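Local coordinates for uncharacterized DUF364 family protein (Pyrococcus horikoshii, PDB 3NPG) that is of unknown function but may take part in heavy-metal chelation, at residues F26-P31 with E81-V86; L30-V35 with V47-P52; C174-T179 with G197-L202; A216-T221 with K236-E241. All coordinates share one frame; numbering follows the deposited sequence.

Contact 1 (F26-P31 with E81-V86)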
# COMPACT_ATOMS: atom_id res chain seq x y z
N PHE A 26 -18.13 -21.55 8.41
CA PHE A 26 -17.73 -20.17 8.10
C PHE A 26 -16.24 -20.13 7.77
O PHE A 26 -15.52 -21.09 8.05
CB PHE A 26 -18.05 -19.22 9.27
CG PHE A 26 -17.29 -19.54 10.54
CD1 PHE A 26 -17.76 -20.49 11.43
CD2 PHE A 26 -16.11 -18.88 10.84
CE1 PHE A 26 -17.05 -20.80 12.59
CE2 PHE A 26 -15.40 -19.19 12.00
CZ PHE A 26 -15.87 -20.15 12.87
N SER A 27 -15.76 -18.99 7.22
CA SER A 27 -14.35 -18.80 6.91
C SER A 27 -14.05 -17.35 6.55
O SER A 27 -14.63 -16.82 5.61
CB SER A 27 -13.92 -19.72 5.76
OG SER A 27 -12.55 -19.54 5.43
N PHE A 28 -13.12 -16.72 7.29
CA PHE A 28 -12.62 -15.39 6.94
C PHE A 28 -11.51 -15.58 5.90
O PHE A 28 -10.35 -15.76 6.25
CB PHE A 28 -12.08 -14.66 8.20
CG PHE A 28 -11.54 -13.27 7.93
CD1 PHE A 28 -12.40 -12.20 7.69
CD2 PHE A 28 -10.18 -13.02 7.96
CE1 PHE A 28 -11.90 -10.93 7.44
CE2 PHE A 28 -9.68 -11.75 7.72
CZ PHE A 28 -10.54 -10.71 7.46
N GLY A 29 -11.92 -15.73 4.64
CA GLY A 29 -10.99 -16.06 3.56
C GLY A 29 -11.03 -15.12 2.38
O GLY A 29 -11.78 -14.15 2.38
N LEU A 30 -10.19 -15.42 1.36
CA LEU A 30 -10.08 -14.60 0.15
C LEU A 30 -10.59 -15.37 -1.09
O LEU A 30 -10.37 -16.58 -1.20
CB LEU A 30 -8.62 -14.16 -0.07
CG LEU A 30 -8.08 -13.11 0.91
CD1 LEU A 30 -6.58 -13.02 0.81
CD2 LEU A 30 -8.71 -11.75 0.67
N PRO A 31 -11.28 -14.68 -2.05
CA PRO A 31 -11.59 -13.24 -2.07
C PRO A 31 -12.74 -12.85 -1.14
O PRO A 31 -12.88 -11.67 -0.79
CB PRO A 31 -11.93 -12.99 -3.54
CG PRO A 31 -12.52 -14.29 -4.01
CD PRO A 31 -11.76 -15.37 -3.26
N GLU A 81 -14.25 -9.09 12.47
CA GLU A 81 -15.55 -9.31 13.12
C GLU A 81 -16.70 -8.72 12.29
O GLU A 81 -17.78 -9.32 12.23
CB GLU A 81 -15.54 -8.74 14.54
CG GLU A 81 -14.61 -9.47 15.49
CD GLU A 81 -14.49 -8.85 16.87
OE1 GLU A 81 -15.30 -7.96 17.20
OE2 GLU A 81 -13.58 -9.27 17.62
N ARG A 82 -16.48 -7.55 11.62
CA ARG A 82 -17.48 -6.91 10.75
C ARG A 82 -17.76 -7.77 9.53
O ARG A 82 -18.93 -7.99 9.18
CB ARG A 82 -17.01 -5.52 10.29
CG ARG A 82 -17.27 -4.42 11.28
CD ARG A 82 -17.45 -3.07 10.60
NE ARG A 82 -16.29 -2.69 9.78
CZ ARG A 82 -15.19 -2.10 10.26
NH1 ARG A 82 -15.07 -1.88 11.57
NH2 ARG A 82 -14.19 -1.77 9.45
N THR A 83 -16.69 -8.20 8.81
CA THR A 83 -16.81 -9.00 7.59
C THR A 83 -17.56 -10.32 7.86
O THR A 83 -18.48 -10.66 7.11
CB THR A 83 -15.44 -9.21 6.93
OG1 THR A 83 -14.73 -7.96 6.93
CG2 THR A 83 -15.55 -9.74 5.51
N LEU A 84 -17.21 -11.02 8.97
CA LEU A 84 -17.90 -12.26 9.37
C LEU A 84 -19.37 -11.98 9.74
O LEU A 84 -20.25 -12.81 9.47
CB LEU A 84 -17.17 -12.95 10.54
CG LEU A 84 -15.95 -13.79 10.16
CD1 LEU A 84 -15.02 -13.96 11.35
CD2 LEU A 84 -16.37 -15.16 9.61
N GLY A 85 -19.62 -10.79 10.32
CA GLY A 85 -20.96 -10.35 10.69
C GLY A 85 -21.84 -10.03 9.49
O GLY A 85 -22.99 -10.45 9.44
N VAL A 86 -21.28 -9.28 8.52
CA VAL A 86 -21.99 -8.94 7.28
C VAL A 86 -22.26 -10.21 6.44
O VAL A 86 -23.37 -10.38 5.93
CB VAL A 86 -21.22 -7.86 6.47
CG1 VAL A 86 -21.83 -7.68 5.08
CG2 VAL A 86 -21.19 -6.53 7.22
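L84 and T83 of helix 79-96 pack against F26 at the end of strand 22-27 and F28 just beyond it. The close part of the contact is made by single carbon atoms. L84 CD2 comes within 3.9 Å of F26 CD2, meeting that ring at a slant. F26 can offer this atom because its CG lies between its own backbone N and carbonyl carbon (chi1 63°). The same methyl of L84 also reaches the backbone where F28 begins, 4.3 Å from F28 N. At the other end, T83 meets the ring of F28 at its edge and in its plane. Here T83 CB is 4.0 Å from F28 CE1. F28 carries its CG opposite the backbone N (chi1 180°), and the ring extends across T83 at about a right angle. F28 is the centre of an inverse gamma turn, closed by a weak bond of 3.1 Å from G29 N to S27 O. Helix 79-96 packs across the antiparallel three-stranded sheet 22-27, 32-38 and 43-49, reaching T33 and A48 as well. The looser part lies between these points. L84 CD1 is 4.4 Å from F28 CB. No hydrogen bond crosses the contact. T83 OG1 is instead bonded to I79 O of its own helix. The contact as a whole is buried, with no touching residue exposed to solvent. F26 has a further edge-to-face partner in F70. S27 points away from the helix, and its OG bonds S27 OG of the second subunit.

Contact 2 (L30-V35 with V47-P52). With ACT (acetate ion), chain E.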
# COMPACT_ATOMS: atom_id res chain seq x y z
N LEU A 30 -10.19 -15.42 1.36
CA LEU A 30 -10.08 -14.60 0.15
C LEU A 30 -10.59 -15.37 -1.09
O LEU A 30 -10.37 -16.58 -1.20
CB LEU A 30 -8.62 -14.16 -0.07
CG LEU A 30 -8.08 -13.11 0.91
CD1 LEU A 30 -6.58 -13.02 0.81
CD2 LEU A 30 -8.71 -11.75 0.67
N PRO A 31 -11.28 -14.68 -2.05
CA PRO A 31 -11.59 -13.24 -2.07
C PRO A 31 -12.74 -12.85 -1.14
O PRO A 31 -12.88 -11.67 -0.79
CB PRO A 31 -11.93 -12.99 -3.54
CG PRO A 31 -12.52 -14.29 -4.01
CD PRO A 31 -11.76 -15.37 -3.26
N TYR A 32 -13.55 -13.83 -0.72
CA TYR A 32 -14.74 -13.57 0.08
C TYR A 32 -14.77 -14.33 1.38
O TYR A 32 -14.37 -15.50 1.43
CB TYR A 32 -16.01 -13.86 -0.73
CG TYR A 32 -16.33 -12.78 -1.74
CD1 TYR A 32 -15.74 -12.78 -2.99
CD2 TYR A 32 -17.20 -11.74 -1.42
CE1 TYR A 32 -15.97 -11.75 -3.90
CE2 TYR A 32 -17.46 -10.72 -2.33
CZ TYR A 32 -16.84 -10.73 -3.57
OH TYR A 32 -17.09 -9.72 -4.47
N THR A 33 -15.28 -13.67 2.43
CA THR A 33 -15.60 -14.29 3.70
C THR A 33 -17.00 -14.86 3.55
O THR A 33 -17.86 -14.20 2.96
CB THR A 33 -15.54 -13.25 4.84
OG1 THR A 33 -14.19 -12.80 4.99
CG2 THR A 33 -16.05 -13.80 6.16
N TRP A 34 -17.22 -16.10 3.98
CA TRP A 34 -18.52 -16.72 3.81
C TRP A 34 -19.06 -17.32 5.09
O TRP A 34 -18.29 -17.71 5.97
CB TRP A 34 -18.50 -17.76 2.68
CG TRP A 34 -17.47 -18.83 2.86
CD1 TRP A 34 -16.20 -18.85 2.35
CD2 TRP A 34 -17.63 -20.06 3.57
NE1 TRP A 34 -15.57 -20.01 2.70
CE2 TRP A 34 -16.42 -20.79 3.44
CE3 TRP A 34 -18.68 -20.63 4.31
CZ2 TRP A 34 -16.23 -22.04 4.03
CZ3 TRP A 34 -18.49 -21.87 4.89
CH2 TRP A 34 -17.28 -22.55 4.76
N VAL A 35 -20.39 -17.39 5.19
CA VAL A 35 -21.08 -17.99 6.33
C VAL A 35 -22.18 -18.91 5.80
O VAL A 35 -23.05 -18.46 5.04
CB VAL A 35 -21.65 -16.91 7.30
CG1 VAL A 35 -22.66 -17.51 8.27
CG2 VAL A 35 -20.53 -16.21 8.07
N VAL A 47 -22.07 -14.17 1.70
CA VAL A 47 -20.68 -13.76 1.51
C VAL A 47 -20.48 -12.28 1.79
O VAL A 47 -21.42 -11.50 1.68
CB VAL A 47 -20.11 -14.17 0.12
CG1 VAL A 47 -20.02 -15.68 -0.02
CG2 VAL A 47 -20.92 -13.56 -1.02
N ALA A 48 -19.26 -11.90 2.18
CA ALA A 48 -18.88 -10.50 2.39
C ALA A 48 -17.43 -10.33 1.99
O ALA A 48 -16.57 -11.09 2.46
CB ALA A 48 -19.07 -10.11 3.84
N MSE A 49 -17.15 -9.40 1.06
CA MSE A 49 -15.80 -9.18 0.54
C MSE A 49 -14.77 -8.91 1.63
O MSE A 49 -14.96 -8.01 2.45
CB MSE A 49 -15.78 -8.07 -0.51
CG MSE A 49 -14.43 -7.90 -1.17
SE MSE A 49 -14.40 -6.44 -2.40
CE MSE A 49 -14.73 -7.42 -4.03
N THR A 50 -13.68 -9.68 1.62
CA THR A 50 -12.58 -9.50 2.56
C THR A 50 -11.70 -8.38 2.05
O THR A 50 -11.34 -8.36 0.87
CB THR A 50 -11.80 -10.81 2.73
OG1 THR A 50 -12.72 -11.84 3.11
CG2 THR A 50 -10.71 -10.71 3.77
N LEU A 51 -11.40 -7.40 2.92
CA LEU A 51 -10.56 -6.27 2.57
C LEU A 51 -9.25 -6.35 3.38
O LEU A 51 -9.18 -5.81 4.49
CB LEU A 51 -11.30 -4.94 2.85
CG LEU A 51 -12.68 -4.79 2.19
CD1 LEU A 51 -13.44 -3.66 2.80
CD2 LEU A 51 -12.56 -4.61 0.69
N PRO A 52 -8.25 -7.12 2.88
CA PRO A 52 -7.01 -7.31 3.67
C PRO A 52 -6.25 -6.02 3.94
O PRO A 52 -5.59 -5.91 4.98
CB PRO A 52 -6.19 -8.28 2.82
CG PRO A 52 -6.76 -8.16 1.44
CD PRO A 52 -8.20 -7.88 1.61
C ACT E . -18.51 -6.77 -3.34
O ACT E . -19.00 -6.07 -2.51
OXT ACT E . -18.29 -7.89 -3.07
CH3 ACT E . -18.17 -6.20 -4.72
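Y32 and T33 of strand 32-38 pair with A48 and M49 of strand 43-49. The backbone bonds come first. T33 and A48 form an antiparallel hydrogen-bonded pair. A48 N to T33 O is 2.8 Å. T33 N to A48 O is 2.9 Å. T50 N continues the series with a bond to P31 O at 3.2 Å. Together these bonds hold the end of the beta hairpin 32-38/43-49 away from its turn, and Y32-M49 and W34-V47 are its non-hydrogen-bonded pairs. A hydroxyl bond adds to the ladder. T33 OG1 donates to T50 OG1 at 2.6 Å, and T50 OG1 is in turn bonded to G29 O. The apolar contacts fall in three places. L30 CD2 lies 3.8 Å from T50 CB and also touches P52. W34 CB meets V47 CG1. The ring of Y32 crosses M49 obliquely, with Y32 CE2 3.6 Å from M49 CB, and also touches V47. M49, a selenomethionine, stays extended as far as SE and then bends at chi3 (-96°), which brings CE to the hydroxyl end of the ring. The last bond is to the bound acetate. Y32 OH bonds acetate OXT at 2.6 Å, and this oxygen lies at the edge of the ring, in its plane. An alanine in place of Y32 would probably open a gap beside M49 and leave the acetate without its phenolic donor. T199 OG1 is also hydrogen-bonded to this ion.

Contact 3 (C174-T179 with G197-L202). With ACT (acetate ion), chain E.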
# COMPACT_ATOMS: atom_id res chain seq x y z
N CYS A 174 -18.77 -1.28 0.60
CA CYS A 174 -18.96 -0.09 1.43
C CYS A 174 -19.73 -0.44 2.72
O CYS A 174 -19.74 0.33 3.67
CB CYS A 174 -19.65 1.03 0.64
SG CYS A 174 -21.34 0.65 0.13
N ILE A 175 -20.33 -1.64 2.75
CA ILE A 175 -21.04 -2.16 3.92
C ILE A 175 -20.03 -2.69 4.96
O ILE A 175 -20.16 -2.40 6.15
CB ILE A 175 -22.08 -3.24 3.49
CG1 ILE A 175 -23.15 -2.65 2.53
CG2 ILE A 175 -22.74 -3.88 4.72
CD1 ILE A 175 -24.05 -3.71 1.82
N VAL A 176 -18.98 -3.41 4.51
CA VAL A 176 -17.97 -3.97 5.41
C VAL A 176 -16.96 -2.93 5.95
O VAL A 176 -16.53 -3.05 7.09
CB VAL A 176 -17.26 -5.25 4.84
CG1 VAL A 176 -18.13 -6.48 5.02
CG2 VAL A 176 -16.86 -5.07 3.39
N ASN A 177 -16.62 -1.89 5.14
CA ASN A 177 -15.63 -0.87 5.57
C ASN A 177 -16.24 0.34 6.34
O ASN A 177 -15.51 1.10 6.97
CB ASN A 177 -14.75 -0.42 4.40
CG ASN A 177 -15.49 0.24 3.26
OD1 ASN A 177 -16.58 0.80 3.43
ND2 ASN A 177 -14.88 0.25 2.09
N GLY A 178 -17.56 0.50 6.27
CA GLY A 178 -18.27 1.54 7.02
C GLY A 178 -18.44 2.86 6.30
O GLY A 178 -18.81 3.86 6.92
N THR A 179 -18.21 2.88 4.98
CA THR A 179 -18.32 4.11 4.19
C THR A 179 -19.76 4.39 3.70
O THR A 179 -20.04 5.50 3.24
CB THR A 179 -17.30 4.10 3.03
OG1 THR A 179 -17.50 2.94 2.23
CG2 THR A 179 -15.88 4.16 3.51
N GLY A 197 -22.66 -5.89 -5.95
CA GLY A 197 -21.67 -6.89 -5.57
C GLY A 197 -22.22 -7.99 -4.69
O GLY A 197 -23.27 -7.83 -4.05
N PRO A 198 -21.47 -9.12 -4.57
CA PRO A 198 -21.95 -10.24 -3.71
C PRO A 198 -22.16 -9.86 -2.23
O PRO A 198 -22.92 -10.53 -1.54
CB PRO A 198 -20.85 -11.30 -3.86
CG PRO A 198 -20.19 -10.98 -5.15
CD PRO A 198 -20.23 -9.48 -5.28
N THR A 199 -21.51 -8.77 -1.74
CA THR A 199 -21.69 -8.32 -0.35
C THR A 199 -23.10 -7.66 -0.16
O THR A 199 -23.56 -7.49 0.98
CB THR A 199 -20.52 -7.38 0.08
OG1 THR A 199 -19.27 -7.96 -0.34
CG2 THR A 199 -20.49 -7.13 1.58
N GLY A 200 -23.77 -7.37 -1.27
CA GLY A 200 -25.11 -6.78 -1.26
C GLY A 200 -26.22 -7.82 -1.24
O GLY A 200 -27.33 -7.54 -1.70
N GLN A 201 -25.94 -9.01 -0.68
CA GLN A 201 -26.90 -10.12 -0.57
C GLN A 201 -27.96 -9.86 0.51
O GLN A 201 -28.86 -10.68 0.68
CB GLN A 201 -26.17 -11.44 -0.27
CG GLN A 201 -25.57 -12.11 -1.50
CD GLN A 201 -24.75 -13.33 -1.12
OE1 GLN A 201 -24.14 -13.39 -0.05
NE2 GLN A 201 -24.69 -14.30 -2.01
N LEU A 202 -27.83 -8.73 1.24
CA LEU A 202 -28.75 -8.39 2.34
C LEU A 202 -30.21 -8.16 1.85
O LEU A 202 -30.43 -7.88 0.67
CB LEU A 202 -28.22 -7.16 3.14
CG LEU A 202 -28.42 -5.76 2.51
CD1 LEU A 202 -28.30 -4.67 3.55
CD2 LEU A 202 -27.43 -5.51 1.41
C ACT E . -18.51 -6.77 -3.34
O ACT E . -19.00 -6.07 -2.51
OXT ACT E . -18.29 -7.89 -3.07
CH3 ACT E . -18.17 -6.20 -4.72
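No aromatic ring lies between I175 and T199, and the flat groups here are the N177 amide and an acetate ion. N177 OD1 takes T179 N at 3.1 Å and T179 OG1 at 2.6 Å. Both donors come from the same face, tilted 25° and 27° from the amide plane. The first bond makes an Asx turn where the weakly bonded helix about 174-177 gives way to G178. T199 OG1 lies 2.9 Å from both acetate O and acetate OXT. P198 CD lies 3.3 Å from acetate OXT. The contact across the segments is apolar. I175 places CG1 opposite its carbonyl carbon (chi1 -61°), and its CD1 ends 3.9 Å from L202 CD2, the two side chains crossing at a slant. The same CD1 is also 3.9 Å from T199 O. V176 CG1 is 4.2 Å from T199 CG2. T199 thus turns its methyl to V176 and its hydroxyl to the acetate. That hydroxyl also accepts a bond from M49 N. The segments follow strands 167-171 and 192-196, neighbours in the parallel part of the sheet, consistent with a Rossmann-like fold. The acetate probably came from the crystallisation liquor. Its place between T199 and Y32 is consistent with a pocket that can hold a small carboxylate, though this does not identify a natural ligand.

Contact 4 (A216-T221 with K236-E241)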
# COMPACT_ATOMS: atom_id res chain seq x y z
N ALA A 216 -27.97 -4.64 -6.31
CA ALA A 216 -27.50 -5.52 -7.38
C ALA A 216 -26.54 -6.55 -6.81
O ALA A 216 -25.40 -6.23 -6.48
CB ALA A 216 -26.82 -4.71 -8.46
N SER A 217 -27.03 -7.78 -6.63
CA SER A 217 -26.23 -8.85 -6.04
C SER A 217 -26.47 -10.18 -6.77
O SER A 217 -26.95 -10.18 -7.90
CB SER A 217 -26.55 -8.98 -4.56
OG SER A 217 -25.57 -9.76 -3.90
N MSE A 218 -26.10 -11.31 -6.12
CA MSE A 218 -26.27 -12.64 -6.70
C MSE A 218 -26.63 -13.69 -5.64
O MSE A 218 -26.15 -13.61 -4.51
CB MSE A 218 -25.01 -13.06 -7.48
CG MSE A 218 -23.76 -13.17 -6.60
SE MSE A 218 -22.15 -13.28 -7.64
CE MSE A 218 -22.17 -11.45 -8.45
N LYS A 219 -27.46 -14.67 -6.02
CA LYS A 219 -27.84 -15.75 -5.13
C LYS A 219 -27.17 -17.05 -5.55
O LYS A 219 -27.22 -17.41 -6.72
CB LYS A 219 -29.38 -15.92 -5.09
CG LYS A 219 -29.85 -16.97 -4.09
CD LYS A 219 -31.35 -17.09 -4.06
CE LYS A 219 -31.81 -18.12 -3.06
NZ LYS A 219 -33.29 -18.25 -3.04
N VAL A 220 -26.56 -17.76 -4.58
CA VAL A 220 -25.89 -19.03 -4.84
C VAL A 220 -26.91 -20.12 -5.21
O VAL A 220 -27.82 -20.41 -4.43
CB VAL A 220 -25.00 -19.46 -3.64
CG1 VAL A 220 -24.30 -20.77 -3.93
CG2 VAL A 220 -24.00 -18.37 -3.28
N THR A 221 -26.78 -20.70 -6.42
CA THR A 221 -27.69 -21.75 -6.91
C THR A 221 -27.21 -23.14 -6.49
O THR A 221 -28.02 -24.02 -6.24
CB THR A 221 -27.91 -21.63 -8.43
OG1 THR A 221 -26.64 -21.59 -9.09
CG2 THR A 221 -28.72 -20.41 -8.80
N LYS A 236 -14.65 -16.10 -10.22
CA LYS A 236 -15.47 -16.46 -11.37
C LYS A 236 -16.06 -17.87 -11.26
O LYS A 236 -17.12 -18.14 -11.83
CB LYS A 236 -14.70 -16.28 -12.68
CG LYS A 236 -14.87 -14.91 -13.30
CD LYS A 236 -14.16 -14.80 -14.64
CE LYS A 236 -14.64 -13.62 -15.46
NZ LYS A 236 -16.03 -13.81 -15.96
N GLY A 237 -15.40 -18.73 -10.49
CA GLY A 237 -15.89 -20.08 -10.21
C GLY A 237 -17.07 -20.04 -9.26
O GLY A 237 -18.02 -20.81 -9.40
N PHE A 238 -17.01 -19.13 -8.28
CA PHE A 238 -18.10 -18.89 -7.34
C PHE A 238 -19.24 -18.12 -8.03
O PHE A 238 -20.42 -18.37 -7.75
CB PHE A 238 -17.58 -18.11 -6.11
CG PHE A 238 -18.63 -17.36 -5.33
CD1 PHE A 238 -19.53 -18.03 -4.52
CD2 PHE A 238 -18.70 -15.96 -5.38
CE1 PHE A 238 -20.50 -17.34 -3.79
CE2 PHE A 238 -19.67 -15.27 -4.65
CZ PHE A 238 -20.56 -15.96 -3.86
N GLU A 239 -18.89 -17.18 -8.93
CA GLU A 239 -19.84 -16.36 -9.68
C GLU A 239 -20.67 -17.22 -10.65
O GLU A 239 -21.86 -16.96 -10.83
CB GLU A 239 -19.08 -15.26 -10.45
CG GLU A 239 -19.96 -14.11 -10.91
CD GLU A 239 -19.19 -12.96 -11.55
OE1 GLU A 239 -18.36 -13.23 -12.44
OE2 GLU A 239 -19.45 -11.80 -11.18
N SER A 240 -20.05 -18.26 -11.25
CA SER A 240 -20.72 -19.16 -12.20
C SER A 240 -21.73 -20.09 -11.50
O SER A 240 -22.60 -20.66 -12.16
CB SER A 240 -19.70 -19.97 -12.99
OG SER A 240 -18.95 -20.82 -12.13
N GLU A 241 -21.61 -20.24 -10.16
CA GLU A 241 -22.52 -21.08 -9.38
C GLU A 241 -23.61 -20.22 -8.72
O GLU A 241 -24.26 -20.65 -7.76
CB GLU A 241 -21.75 -21.88 -8.31
CG GLU A 241 -20.72 -22.85 -8.89
CD GLU A 241 -21.29 -23.98 -9.74
OE1 GLU A 241 -22.49 -24.29 -9.61
OE2 GLU A 241 -20.50 -24.61 -10.48
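M218 sets its selenium obliquely beside the ring of F238, a Met-aromatic contact with SE 5.2 Å from the ring centroid and 44° off the ring normal. M218 is a selenomethionine. The nearest ring atom to M218 SE is F238 CE2, at 4.4 Å. The M218 chain bends at chi3 (66°), and its CE ends 3.9 Å from E239 OE2. M218 and E239 cross at about a right angle, with SE near E239 CG. The same ring also meets V220. Here V220 CG2 is 3.7 Å from F238 CE1. It meets the ring obliquely, the two side chains crossing at about a right angle. F238 reaches the strand because its CG lies opposite its backbone N (chi1 158°). These contacts pack helix 235-239 onto strand 214-220 of the mixed sheet. The chain leaves the strand, forms helices 223-232 and 235-239, and returns as the antiparallel edge strand 242-248. A226 and L230 of helix 223-232 also touch F238. The polar part lies at the exposed end. T221 N bonds E241 O at 2.9 Å. T221 OG1 adds a weak bond of 2.9 Å to the same E241 O. Within 236-241, S240 OG bonds G237 O at 2.9 Å, from above the carbonyl plane.

In the fold
From the N terminus, contact 1 closes the long loop from strand 22-27 to helix 79-96. Contact 2 nests inside it, sharing L30 and P31, and closes the short hairpin of strands 32-38 and 43-49. Both touch the second subunit. Contacts 3 and 4 follow in series later in the chain. Contact 3 closes the segment from helix 174-177 to the loop after strand 192-196. Contact 4 closes the helical excursion after strand 214-220. Contact 3 joins the two halves: Q201 OE1 bonds V47 N of contact 2, and Q201 NE2 bonds M218 O of contact 4. Contacts 1 and 4 do not touch.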